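PDB 1SNY: sniffer CG10964-PA from Drosophila melanogaster, which is a carbonyl reductase of the short-chain dehydrogenase/reductase family that binds NADP and probably uses NADPH to reduce carbonyl compounds. Local coordinates for residues A110-P114 against D129-N134; A166-S172 against I212-H218; P219-K223 against L233-S238. All blocks are in the same frame, centred on the assembly; numbering follows the deposited sequence. Where two conformers were deposited one is given.

How the interactions relate
The three contacts come one after another along a single Rossmann-fold chain, and each touches the same NADP molecule. Interaction 1 joins the loop after strand 105-108 to helix 124-155, beside the adenosine half. Interaction 2 pairs the next two strands of the parallel sheet, 167-171 and 213-217, whose C-terminal ends meet the nicotinamide riboside. Interaction 3 takes over where strand 213-217 ends and ties its loop to the start of helix 235-248, by the carboxamide. Centres are about 17 to 20 Å apart; interactions 2 and 3 touch, through Pro219, whereas interaction 1 touches neither. The cofactor therefore spans successive loops along the C-terminal ends of the strands.

Interaction 1: A110-P114 against D129-N134; sequences AGIAP and DTLQTN. With NAP (NADP nicotinamide-adenine-dinucleotide phosphate), chain B.
Asn134 shows how one carboxamide can hold a cofactor-binding loop: its side chain grips both polar atoms of the Ile112 backbone. With CG set beside its own backbone N, the amide leans out of helix 124-155 towards the loop. OD1 receives the Ile112 N-H at 2.9 Å, in the carbonyl plane and on a lone pair, with a C=O...donor angle of 125°. ND2 gives its hydrogen to Ile112 O at 2.8 Å, the acceptor lying 20° out of the amide plane. A second bond, from ND2 to Ser192 OG, fixes the rotation of the group further. Asn134, at the wider pi-type turn of this helix, probably corresponds to the conserved asparagine of the short-chain dehydrogenase active site.

Ile112 lies across Thr133 at about a right angle. Its chi1 of 55° puts CG1 between the backbone N and carbonyl carbon, a crowded position that turns this branch to the helix; CD1 then extends to 3.8 Å from Thr133 CB. The other branch serves the ligand, with Ile112 CG2 3.5 Å from NADP N7A and Thr133 CG2 close to the same atom. The Pro114 ring brings CD to 3.5 Å from Thr130 OG1, whose polar partner is Glu126 O. At the other end a water donates to Ala110 O and Thr133 O.

Ala110 and Gly111 end the family's Asn-Asn-Ala-Gly motif, and Gly111 N makes a weak 3.4 Å bond to NADP O4B; a beta carbon on this glycine would collide with O3D of the nicotinamide ribose. A leucine in place of Asn134 would probably leave Ile112 N and O without their mates and the loop less firmly fixed. One buried carboxamide thus pairs both polar backbone atoms of Ile112, whose side-chain branches face helix and adenine.

Interaction 2: A166-S172 against I212-H218; sequences AAIINMS and IMCVSLH. With NAP (NADP nicotinamide-adenine-dinucleotide phosphate), chain B.
Ile169 and Val215 run side by side and point the same way from neighbouring parallel strands. The Ile169 chain is bent at chi2 (-68°), which swings CD1 over its neighbour to 3.4 Å from Val215 CG2, tighter than usual van der Waals contact. Selenomethionine Met213 crosses Ile169 obliquely: its chain runs out extended, then turns at chi3 (88°), bringing CE to 4.1 Å from Ile169 CD1 and also against Ala167 CB. Selenomethionine Met171 lies alongside Leu217 on this same face, its SE 3.9 Å from Leu217 CD2; the closer approach of its methyl is doubtful. Phe107 extends this surface.

The opposite face, with Ile168 and Cys214, carries the polar Asn170 and Ser216 in its cofactor-side half. Ser172 CB packs 3.9 Å from Ser216 CB, and both hydroxyls bond to Asn197 OD1, and Ser216 OG also to Thr200 OG1, on helix 187-207. Asn170 is held at both ends of its amide, by Asn108 through OD1 and Thr200 through ND2.

Between these two faces the backbones keep parallel register, 8° apart in direction. Ile168 and Asn170 each give an N-H and accept one across the pair, as in the 2.9 Å bond from Asn170 N to Val215 O, while Ala167, Ile169 and Met171 turn theirs to residues 104-108.

These are adjacent inner strands, fifth and sixth in the order of the Rossmann sheet, and the cofactor lies at their C-terminal ends. Met171 CG sits 3.2 Å from NADP O4D, and the edge of the His218 ring approaches the nicotinamide, ND1 3.6 Å from C5N. The chemistry thus differs between faces: hydrocarbon packing on one, buried polar groups bonded to helix 187-207 on the other, with Met171 O receiving Lys193 NZ at the cofactor end.

Interaction 3: P219-K223 against L233-S238; sequences PGWVK and LDVPTS. With NAP (NADP nicotinamide-adenine-dinucleotide phosphate), chain B.
Ser238 OG donates to Pro219 O at 2.7 Å, in the carbonyl plane and on a lone pair, linking helix 235-248 to the Pro-Gly motif that follows the sixth strand in short-chain dehydrogenases. Asp234 is the N-cap of this helix, its OD1 accepting from Thr237 N at 2.6 Å. Just before the cap, a single bridge joins the backbones of Val222 and Leu233: Lys223 N bonds to Leu233 O at 2.9 Å, and Leu233 N returns a bond to Trp221 O.

Held in this way, the loop presents Val222 to the nicotinamide. Its N-H meets NADP O7N at 3.0 Å, and its carbonyl takes a weak bond from N7N, so the carboxamide is clasped from both ends and its rotation restrained. The same O7N lies in the plane of the Trp221 ring at its edge, near CD1, while Trp221 NE1 bonds to Gly227 O. Pro219 packs its CD 3.6 Å from NADP C5N.

Gly220 has a positive phi (81°), and a beta carbon there would collide with Leu233 CD1. Val222 straddles the helix start: CG1, turned anti to the backbone N (chi1 -171°), lies 3.4 Å from Asp234 O, whereas CG2 presses on Ser238 CB, also at 3.4 Å and tighter than ordinary van der Waals contact.

Interaction 1: A110-P114 against D129-N134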
loop_
_atom_site.group_PDB
_atom_site.type_symbol
_atom_site.label_atom_id
_atom_site.label_comp_id
_atom_site.label_asym_id
_atom_site.label_seq_id
_atom_site.Cartn_x
_atom_site.Cartn_y
_atom_site.Cartn_z
ATOM N N ALA A 110 -0.242 16.489 -3.090
ATOM C CA ALA A 110 -1.181 16.478 -1.979
ATOM C C ALA A 110 -1.049 15.192 -1.174
ATOM O O ALA A 110 -1.140 14.093 -1.715
ATOM C CB ALA A 110 -2.605 16.617 -2.496
ATOM N N GLY A 111 -0.841 15.340 0.128
ATOM C CA GLY A 111 -0.708 14.183 0.988
ATOM C C GLY A 111 -0.993 14.556 2.427
ATOM O O GLY A 111 -1.046 15.739 2.760
ATOM N N ILE A 112 -1.196 13.550 3.273
ATOM C CA ILE A 112 -1.452 13.768 4.691
ATOM C C ILE A 112 -0.710 12.715 5.494
ATOM O O ILE A 112 -0.436 11.624 5.002
ATOM C CB ILE A 112 -2.954 13.661 5.045
ATOM C CG1 ILE A 112 -3.502 12.316 4.577
ATOM C CG2 ILE A 112 -3.718 14.832 4.438
ATOM C CD1 ILE A 112 -4.970 12.058 4.943
ATOM N N ALA A 113 -0.380 13.058 6.733
ATOM C CA ALA A 113 0.313 12.151 7.635
ATOM C C ALA A 113 -0.295 12.332 9.016
ATOM O O ALA A 113 -0.117 13.377 9.642
ATOM C CB ALA A 113 1.805 12.476 7.671
ATOM N N PRO A 114 -1.036 11.328 9.506
ATOM C CA PRO A 114 -1.636 11.469 10.835
ATOM C C PRO A 114 -0.562 11.479 11.914
ATOM O O PRO A 114 0.602 11.191 11.644
ATOM C CB PRO A 114 -2.540 10.250 10.930
ATOM C CG PRO A 114 -1.760 9.215 10.157
ATOM C CD PRO A 114 -1.316 9.995 8.940
ATOM N N ASP A 129 -8.608 6.754 5.709
ATOM C CA ASP A 129 -8.490 8.139 5.255
ATOM C C ASP A 129 -7.121 8.450 4.647
ATOM O O ASP A 129 -7.022 9.163 3.632
ATOM C CB ASP A 129 -8.757 9.111 6.410
ATOM C CG ASP A 129 -10.219 9.146 6.819
ATOM O OD1 ASP A 129 -11.056 8.540 6.115
ATOM O OD2 ASP A 129 -10.524 9.786 7.846
ATOM N N THR A 130 -6.068 7.923 5.266
ATOM C CA THR A 130 -4.719 8.173 4.768
ATOM C C THR A 130 -4.553 7.453 3.434
ATOM O O THR A 130 -3.989 7.998 2.490
ATOM C CB THR A 130 -3.656 7.696 5.769
ATOM O OG1 THR A 130 -3.791 8.441 6.985
ATOM C CG2 THR A 130 -2.249 7.917 5.210
ATOM N N LEU A 131 -5.056 6.230 3.360
ATOM C CA LEU A 131 -4.974 5.476 2.121
ATOM C C LEU A 131 -5.769 6.162 1.003
ATOM O O LEU A 131 -5.366 6.146 -0.158
ATOM C CB LEU A 131 -5.471 4.050 2.353
ATOM C CG LEU A 131 -4.482 3.157 3.114
ATOM C CD1 LEU A 131 -5.193 1.930 3.657
ATOM C CD2 LEU A 131 -3.334 2.748 2.183
ATOM N N GLN A 132 -6.900 6.777 1.336
ATOM C CA GLN A 132 -7.684 7.446 0.296
ATOM C C GLN A 132 -6.986 8.675 -0.296
ATOM O O GLN A 132 -6.947 8.848 -1.510
ATOM C CB GLN A 132 -9.060 7.857 0.846
ATOM C CG GLN A 132 -9.903 8.571 -0.178
ATOM C CD GLN A 132 -11.236 8.991 0.381
ATOM O OE1 GLN A 132 -11.296 9.746 1.349
ATOM N NE2 GLN A 132 -12.313 8.500 -0.221
ATOM N N THR A 133 -6.422 9.521 0.557
ATOM C CA THR A 133 -5.754 10.735 0.098
ATOM C C THR A 133 -4.354 10.517 -0.487
ATOM O O THR A 133 -3.997 11.126 -1.498
ATOM C CB THR A 133 -5.626 11.767 1.245
ATOM O OG1 THR A 133 -6.929 12.236 1.619
ATOM C CG2 THR A 133 -4.767 12.949 0.806
ATOM N N ASN A 134 -3.570 9.646 0.142
ATOM C CA ASN A 134 -2.205 9.403 -0.326
ATOM C C ASN A 134 -2.073 8.352 -1.422
ATOM O O ASN A 134 -1.067 8.315 -2.139
ATOM C CB ASN A 134 -1.315 8.992 0.856
ATOM C CG ASN A 134 -1.062 10.135 1.817
ATOM O OD1 ASN A 134 -1.683 11.191 1.721
ATOM N ND2 ASN A 134 -0.149 9.926 2.763
HETATM P PA NAP B . 1.912 19.742 4.234
HETATM O O1A NAP B . 1.046 19.211 5.210
HETATM O O2A NAP B . 2.731 21.007 4.378
HETATM O O5B NAP B . 1.116 19.938 2.861
HETATM C C5B NAP B . 0.181 18.918 2.425
HETATM C C4B NAP B . -0.510 19.637 1.223
HETATM O O4B NAP B . -1.507 18.660 0.666
HETATM C C3B NAP B . -1.387 20.872 1.601
HETATM O O3B NAP B . -1.275 21.806 0.516
HETATM C C2B NAP B . -2.767 20.269 1.763
HETATM O O2B NAP B . -3.867 21.164 1.675
HETATM C C1B NAP B . -2.799 19.215 0.633
HETATM N N9A NAP B . -3.869 18.268 0.900
HETATM C C8A NAP B . -4.070 17.352 1.913
HETATM N N7A NAP B . -5.203 16.667 1.807
HETATM C C5A NAP B . -5.772 17.175 0.649
HETATM C C6A NAP B . -6.986 16.848 0.018
HETATM N N6A NAP B . -7.901 15.930 0.423
HETATM N N1A NAP B . -7.297 17.543 -1.165
HETATM C C2A NAP B . -6.429 18.519 -1.685
HETATM N N3A NAP B . -5.230 18.863 -1.079
HETATM C C4A NAP B . -4.946 18.163 0.084
HETATM O O3 NAP B . 2.969 18.637 3.838
HETATM P PN NAP B . 4.204 18.623 2.860
HETATM O O1N NAP B . 5.449 18.391 3.610
HETATM O O2N NAP B . 4.126 19.878 2.064
HETATM O O5D NAP B . 3.922 17.326 1.995
HETATM C C5D NAP B . 4.020 17.382 0.530
HETATM C C4D NAP B . 4.145 15.961 0.012
HETATM O O4D NAP B . 5.474 15.452 0.299
HETATM C C3D NAP B . 3.167 14.916 0.640
HETATM O O3D NAP B . 2.666 14.011 -0.372
HETATM C C2D NAP B . 4.033 14.240 1.692
HETATM O O2D NAP B . 3.564 12.966 2.074
HETATM C C1D NAP B . 5.353 14.183 1.022
HETATM N N1N NAP B . 6.555 14.160 1.885
HETATM C C2N NAP B . 6.935 15.192 2.802
HETATM C C3N NAP B . 8.113 15.000 3.541
HETATM C C7N NAP B . 8.568 16.074 4.537
HETATM O O7N NAP B . 9.598 15.847 5.144
HETATM N N7N NAP B . 7.880 17.170 4.714
HETATM C C4N NAP B . 8.930 13.789 3.383
HETATM C C5N NAP B . 8.501 12.805 2.460
HETATM C C6N NAP B . 7.314 12.973 1.701
HETATM P P2B NAP B . -4.520 21.917 2.980
HETATM O O1X NAP B . -3.595 23.101 3.280
HETATM O O2X NAP B . -5.853 22.316 2.440
HETATM O O3X NAP B . -4.538 20.913 4.124
HETATM O O HOH W 1 -3.074 13.314 -3.175
#

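Interaction 2: A166-S172 against I212-H218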
loop_
_atom_site.group_PDB
_atom_site.type_symbol
_atom_site.label_atom_id
_atom_site.label_comp_id
_atom_site.label_asym_id
_atom_site.label_seq_id
_atom_site.Cartn_x
_atom_site.Cartn_y
_atom_site.Cartn_z
ATOM N N ALA A 166 6.080 14.061 -21.301
ATOM C CA ALA A 166 4.927 13.750 -20.462
ATOM C C ALA A 166 5.389 12.923 -19.267
ATOM O O ALA A 166 6.206 12.006 -19.414
ATOM C CB ALA A 166 3.885 12.988 -21.259
ATOM N N ALA A 167 4.864 13.237 -18.087
ATOM C CA ALA A 167 5.268 12.507 -16.896
ATOM C C ALA A 167 4.355 12.697 -15.705
ATOM O O ALA A 167 3.708 13.733 -15.553
ATOM C CB ALA A 167 6.691 12.918 -16.504
ATOM N N ILE A 168 4.323 11.677 -14.853
ATOM C CA ILE A 168 3.552 11.724 -13.624
ATOM C C ILE A 168 4.577 11.574 -12.513
ATOM O O ILE A 168 5.289 10.569 -12.458
ATOM C CB ILE A 168 2.563 10.550 -13.504
ATOM C CG1 ILE A 168 1.515 10.635 -14.611
ATOM C CG2 ILE A 168 1.924 10.555 -12.116
ATOM C CD1 ILE A 168 0.680 9.365 -14.760
ATOM N N ILE A 169 4.672 12.571 -11.644
ATOM C CA ILE A 169 5.612 12.487 -10.538
ATOM C C ILE A 169 4.790 12.328 -9.272
ATOM O O ILE A 169 4.008 13.214 -8.911
ATOM C CB ILE A 169 6.466 13.761 -10.383
ATOM C CG1 ILE A 169 7.102 14.156 -11.721
ATOM C CG2 ILE A 169 7.556 13.509 -9.324
ATOM C CD1 ILE A 169 8.154 13.202 -12.220
ATOM N N ASN A 170 4.943 11.191 -8.608
ATOM C CA ASN A 170 4.208 10.955 -7.374
ATOM C C ASN A 170 5.088 11.256 -6.182
ATOM O O ASN A 170 6.112 10.604 -5.976
ATOM C CB ASN A 170 3.736 9.505 -7.277
ATOM C CG ASN A 170 2.671 9.174 -8.301
ATOM O OD1 ASN A 170 1.756 9.967 -8.534
ATOM N ND2 ASN A 170 2.782 8.005 -8.915
HETATM N N MSE A 171 4.697 12.246 -5.400
HETATM C CA MSE A 171 5.485 12.583 -4.234
HETATM C C MSE A 171 5.302 11.469 -3.222
HETATM O O MSE A 171 4.216 11.288 -2.680
HETATM C CB MSE A 171 5.044 13.920 -3.639
HETATM C CG MSE A 171 6.079 14.516 -2.698
HETATM SE SE MSE A 171 7.718 15.106 -3.569
HETATM C CE MSE A 171 7.864 13.916 -5.080
ATOM N N SER A 172 6.363 10.702 -2.992
ATOM C CA SER A 172 6.303 9.590 -2.049
ATOM C C SER A 172 7.098 9.939 -0.796
ATOM O O SER A 172 7.231 11.103 -0.462
ATOM C CB SER A 172 6.857 8.320 -2.711
ATOM O OG SER A 172 6.624 7.173 -1.906
ATOM N N ILE A 212 4.986 7.793 -21.399
ATOM C CA ILE A 212 4.711 8.724 -20.313
ATOM C C ILE A 212 5.493 8.217 -19.109
ATOM O O ILE A 212 5.289 7.094 -18.658
ATOM C CB ILE A 212 3.200 8.768 -19.956
ATOM C CG1 ILE A 212 2.401 9.284 -21.151
ATOM C CG2 ILE A 212 2.982 9.664 -18.729
ATOM C CD1 ILE A 212 0.877 9.222 -20.953
HETATM N N MSE A 213 6.390 9.048 -18.604
HETATM C CA MSE A 213 7.235 8.687 -17.472
HETATM C C MSE A 213 6.512 8.781 -16.127
HETATM O O MSE A 213 5.734 9.706 -15.898
HETATM C CB MSE A 213 8.470 9.600 -17.465
HETATM C CG MSE A 213 9.516 9.276 -16.408
HETATM SE SE MSE A 213 11.057 10.445 -16.542
HETATM C CE MSE A 213 10.439 11.879 -15.410
ATOM N N CYS A 214 6.745 7.808 -15.252
ATOM C CA CYS A 214 6.150 7.844 -13.921
ATOM C C CYS A 214 7.204 7.468 -12.904
ATOM O O CYS A 214 7.874 6.436 -13.032
ATOM C CB CYS A 214 4.955 6.897 -13.789
ATOM S SG CYS A 214 4.108 7.110 -12.182
ATOM N N VAL A 215 7.371 8.316 -11.900
ATOM C CA VAL A 215 8.359 8.054 -10.877
ATOM C C VAL A 215 7.856 8.503 -9.525
ATOM O O VAL A 215 7.056 9.439 -9.429
ATOM C CB VAL A 215 9.685 8.824 -11.146
ATOM C CG1 VAL A 215 10.206 8.527 -12.553
ATOM C CG2 VAL A 215 9.455 10.315 -10.965
ATOM N N SER A 216 8.312 7.817 -8.484
ATOM C CA SER A 216 7.980 8.200 -7.124
ATOM C C SER A 216 9.200 8.977 -6.666
ATOM O O SER A 216 10.336 8.593 -6.965
ATOM C CB SER A 216 7.802 6.980 -6.222
ATOM O OG SER A 216 6.553 6.359 -6.449
ATOM N N LEU A 217 8.983 10.061 -5.941
ATOM C CA LEU A 217 10.109 10.852 -5.490
ATOM C C LEU A 217 9.984 11.255 -4.031
ATOM O O LEU A 217 8.942 11.727 -3.580
ATOM C CB LEU A 217 10.261 12.094 -6.392
ATOM C CG LEU A 217 11.458 13.027 -6.160
ATOM C CD1 LEU A 217 11.879 13.649 -7.485
ATOM C CD2 LEU A 217 11.108 14.104 -5.147
ATOM N N HIS A 218 11.062 11.030 -3.291
ATOM C CA HIS A 218 11.139 11.394 -1.886
ATOM C C HIS A 218 11.833 12.747 -1.897
ATOM O O HIS A 218 12.940 12.875 -2.418
ATOM C CB HIS A 218 11.982 10.370 -1.118
ATOM C CG HIS A 218 12.346 10.804 0.267
ATOM N ND1 HIS A 218 11.405 11.105 1.227
ATOM C CD2 HIS A 218 13.554 10.995 0.853
ATOM C CE1 HIS A 218 12.014 11.463 2.343
ATOM N NE2 HIS A 218 13.319 11.405 2.143
HETATM P PA NAP B . 1.912 19.742 4.234
HETATM O O1A NAP B . 1.046 19.211 5.210
HETATM O O2A NAP B . 2.731 21.007 4.378
HETATM O O5B NAP B . 1.116 19.938 2.861
HETATM C C5B NAP B . 0.181 18.918 2.425
HETATM C C4B NAP B . -0.510 19.637 1.223
HETATM O O4B NAP B . -1.507 18.660 0.666
HETATM C C3B NAP B . -1.387 20.872 1.601
HETATM O O3B NAP B . -1.275 21.806 0.516
HETATM C C2B NAP B . -2.767 20.269 1.763
HETATM O O2B NAP B . -3.867 21.164 1.675
HETATM C C1B NAP B . -2.799 19.215 0.633
HETATM N N9A NAP B . -3.869 18.268 0.900
HETATM C C8A NAP B . -4.070 17.352 1.913
HETATM N N7A NAP B . -5.203 16.667 1.807
HETATM C C5A NAP B . -5.772 17.175 0.649
HETATM C C6A NAP B . -6.986 16.848 0.018
HETATM N N6A NAP B . -7.901 15.930 0.423
HETATM N N1A NAP B . -7.297 17.543 -1.165
HETATM C C2A NAP B . -6.429 18.519 -1.685
HETATM N N3A NAP B . -5.230 18.863 -1.079
HETATM C C4A NAP B . -4.946 18.163 0.084
HETATM O O3 NAP B . 2.969 18.637 3.838
HETATM P PN NAP B . 4.204 18.623 2.860
HETATM O O1N NAP B . 5.449 18.391 3.610
HETATM O O2N NAP B . 4.126 19.878 2.064
HETATM O O5D NAP B . 3.922 17.326 1.995
HETATM C C5D NAP B . 4.020 17.382 0.530
HETATM C C4D NAP B . 4.145 15.961 0.012
HETATM O O4D NAP B . 5.474 15.452 0.299
HETATM C C3D NAP B . 3.167 14.916 0.640
HETATM O O3D NAP B . 2.666 14.011 -0.372
HETATM C C2D NAP B . 4.033 14.240 1.692
HETATM O O2D NAP B . 3.564 12.966 2.074
HETATM C C1D NAP B . 5.353 14.183 1.022
HETATM N N1N NAP B . 6.555 14.160 1.885
HETATM C C2N NAP B . 6.935 15.192 2.802
HETATM C C3N NAP B . 8.113 15.000 3.541
HETATM C C7N NAP B . 8.568 16.074 4.537
HETATM O O7N NAP B . 9.598 15.847 5.144
HETATM N N7N NAP B . 7.880 17.170 4.714
HETATM C C4N NAP B . 8.930 13.789 3.383
HETATM C C5N NAP B . 8.501 12.805 2.460
HETATM C C6N NAP B . 7.314 12.973 1.701
HETATM P P2B NAP B . -4.520 21.917 2.980
HETATM O O1X NAP B . -3.595 23.101 3.280
HETATM O O2X NAP B . -5.853 22.316 2.440
HETATM O O3X NAP B . -4.538 20.913 4.124
#

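Interaction 3: P219-K223 against L233-S238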
loop_
_atom_site.group_PDB
_atom_site.type_symbol
_atom_site.label_atom_id
_atom_site.label_comp_id
_atom_site.label_asym_id
_atom_site.label_seq_id
_atom_site.Cartn_x
_atom_site.Cartn_y
_atom_site.Cartn_z
ATOM N N PRO A 219 11.186 13.778 -1.338
ATOM C CA PRO A 219 11.737 15.131 -1.292
ATOM C C PRO A 219 12.773 15.323 -0.194
ATOM O O PRO A 219 13.241 16.438 0.036
ATOM C CB PRO A 219 10.497 15.982 -1.059
ATOM C CG PRO A 219 9.714 15.111 -0.107
ATOM C CD PRO A 219 9.835 13.744 -0.742
ATOM N N GLY A 220 13.141 14.230 0.465
ATOM C CA GLY A 220 14.085 14.314 1.563
ATOM C C GLY A 220 13.280 14.750 2.772
ATOM O O GLY A 220 12.073 14.970 2.654
ATOM N N TRP A 221 13.913 14.862 3.935
ATOM C CA TRP A 221 13.188 15.300 5.124
ATOM C C TRP A 221 13.224 16.828 5.134
ATOM O O TRP A 221 14.271 17.433 5.372
ATOM C CB TRP A 221 13.835 14.729 6.392
ATOM C CG TRP A 221 13.015 14.958 7.628
ATOM C CD1 TRP A 221 11.713 15.371 7.684
ATOM C CD2 TRP A 221 13.432 14.767 8.985
ATOM N NE1 TRP A 221 11.294 15.450 8.988
ATOM C CE2 TRP A 221 12.329 15.087 9.810
ATOM C CE3 TRP A 221 14.631 14.358 9.587
ATOM C CZ2 TRP A 221 12.388 15.010 11.208
ATOM C CZ3 TRP A 221 14.690 14.282 10.977
ATOM C CH2 TRP A 221 13.572 14.609 11.770
ATOM N N VAL A 222 12.074 17.443 4.868
ATOM C CA VAL A 222 11.970 18.900 4.790
ATOM C C VAL A 222 11.173 19.526 5.932
ATOM O O VAL A 222 10.215 18.936 6.429
ATOM C CB VAL A 222 11.317 19.319 3.451
ATOM C CG1 VAL A 222 11.399 20.829 3.270
ATOM C CG2 VAL A 222 11.999 18.595 2.299
ATOM N N LYS A 223 11.569 20.735 6.322
ATOM C CA LYS A 223 10.915 21.451 7.413
ATOM C C LYS A 223 9.585 22.113 7.064
ATOM O O LYS A 223 9.505 23.335 6.950
ATOM C CB LYS A 223 11.851 22.517 7.990
ATOM C CG LYS A 223 13.070 21.971 8.702
ATOM C CD LYS A 223 13.810 23.074 9.441
ATOM C CE LYS A 223 14.266 24.176 8.496
ATOM N NZ LYS A 223 14.975 25.270 9.222
ATOM N N LEU A 233 16.501 19.667 5.841
ATOM C CA LEU A 233 16.330 20.476 4.642
ATOM C C LEU A 233 15.220 21.516 4.784
ATOM O O LEU A 233 14.240 21.301 5.496
ATOM C CB LEU A 233 16.016 19.575 3.446
ATOM C CG LEU A 233 17.041 18.507 3.049
ATOM C CD1 LEU A 233 16.451 17.624 1.955
ATOM C CD2 LEU A 233 18.326 19.166 2.566
ATOM N N ASP A 234 15.391 22.648 4.108
ATOM C CA ASP A 234 14.382 23.697 4.125
ATOM C C ASP A 234 13.594 23.538 2.826
ATOM O O ASP A 234 13.955 22.721 1.979
ATOM C CB ASP A 234 15.034 25.083 4.199
ATOM C CG ASP A 234 15.937 25.373 3.017
ATOM O OD1 ASP A 234 15.461 25.287 1.869
ATOM O OD2 ASP A 234 17.122 25.695 3.242
ATOM N N VAL A 235 12.526 24.308 2.661
ATOM C CA VAL A 235 11.704 24.199 1.459
ATOM C C VAL A 235 12.418 24.528 0.141
ATOM O O VAL A 235 12.399 23.725 -0.795
ATOM C CB VAL A 235 10.437 25.077 1.577
ATOM C CG1 VAL A 235 9.573 24.910 0.342
ATOM C CG2 VAL A 235 9.659 24.693 2.826
ATOM N N PRO A 236 13.051 25.712 0.044
ATOM C CA PRO A 236 13.752 26.095 -1.191
ATOM C C PRO A 236 14.861 25.124 -1.599
ATOM O O PRO A 236 15.045 24.839 -2.784
ATOM C CB PRO A 236 14.300 27.480 -0.860
ATOM C CG PRO A 236 13.290 28.017 0.100
ATOM C CD PRO A 236 13.059 26.826 1.004
ATOM N N THR A 237 15.598 24.623 -0.613
ATOM C CA THR A 237 16.689 23.692 -0.879
ATOM C C THR A 237 16.159 22.404 -1.496
ATOM O O THR A 237 16.693 21.911 -2.495
ATOM C CB THR A 237 17.451 23.342 0.415
ATOM O OG1 THR A 237 17.970 24.540 1.004
ATOM C CG2 THR A 237 18.602 22.391 0.114
ATOM N N SER A 238 15.107 21.859 -0.894
ATOM C CA SER A 238 14.514 20.625 -1.386
ATOM C C SER A 238 13.852 20.830 -2.739
ATOM O O SER A 238 14.230 20.193 -3.723
ATOM C CB SER A 238 13.478 20.094 -0.389
ATOM O OG SER A 238 12.840 18.935 -0.898
HETATM P PA NAP B . 1.912 19.742 4.234
HETATM O O1A NAP B . 1.046 19.211 5.210
HETATM O O2A NAP B . 2.731 21.007 4.378
HETATM O O5B NAP B . 1.116 19.938 2.861
HETATM C C5B NAP B . 0.181 18.918 2.425
HETATM C C4B NAP B . -0.510 19.637 1.223
HETATM O O4B NAP B . -1.507 18.660 0.666
HETATM C C3B NAP B . -1.387 20.872 1.601
HETATM O O3B NAP B . -1.275 21.806 0.516
HETATM C C2B NAP B . -2.767 20.269 1.763
HETATM O O2B NAP B . -3.867 21.164 1.675
HETATM C C1B NAP B . -2.799 19.215 0.633
HETATM N N9A NAP B . -3.869 18.268 0.900
HETATM C C8A NAP B . -4.070 17.352 1.913
HETATM N N7A NAP B . -5.203 16.667 1.807
HETATM C C5A NAP B . -5.772 17.175 0.649
HETATM C C6A NAP B . -6.986 16.848 0.018
HETATM N N6A NAP B . -7.901 15.930 0.423
HETATM N N1A NAP B . -7.297 17.543 -1.165
HETATM C C2A NAP B . -6.429 18.519 -1.685
HETATM N N3A NAP B . -5.230 18.863 -1.079
HETATM C C4A NAP B . -4.946 18.163 0.084
HETATM O O3 NAP B . 2.969 18.637 3.838
HETATM P PN NAP B . 4.204 18.623 2.860
HETATM O O1N NAP B . 5.449 18.391 3.610
HETATM O O2N NAP B . 4.126 19.878 2.064
HETATM O O5D NAP B . 3.922 17.326 1.995
HETATM C C5D NAP B . 4.020 17.382 0.530
HETATM C C4D NAP B . 4.145 15.961 0.012
HETATM O O4D NAP B . 5.474 15.452 0.299
HETATM C C3D NAP B . 3.167 14.916 0.640
HETATM O O3D NAP B . 2.666 14.011 -0.372
HETATM C C2D NAP B . 4.033 14.240 1.692
HETATM O O2D NAP B . 3.564 12.966 2.074
HETATM C C1D NAP B . 5.353 14.183 1.022
HETATM N N1N NAP B . 6.555 14.160 1.885
HETATM C C2N NAP B . 6.935 15.192 2.802
HETATM C C3N NAP B . 8.113 15.000 3.541
HETATM C C7N NAP B . 8.568 16.074 4.537
HETATM O O7N NAP B . 9.598 15.847 5.144
HETATM N N7N NAP B . 7.880 17.170 4.714
HETATM C C4N NAP B . 8.930 13.789 3.383
HETATM C C5N NAP B . 8.501 12.805 2.460
HETATM C C6N NAP B . 7.314 12.973 1.701
HETATM P P2B NAP B . -4.520 21.917 2.980
HETATM O O1X NAP B . -3.595 23.101 3.280
HETATM O O2X NAP B . -5.853 22.316 2.440
HETATM O O3X NAP B . -4.538 20.913 4.124
#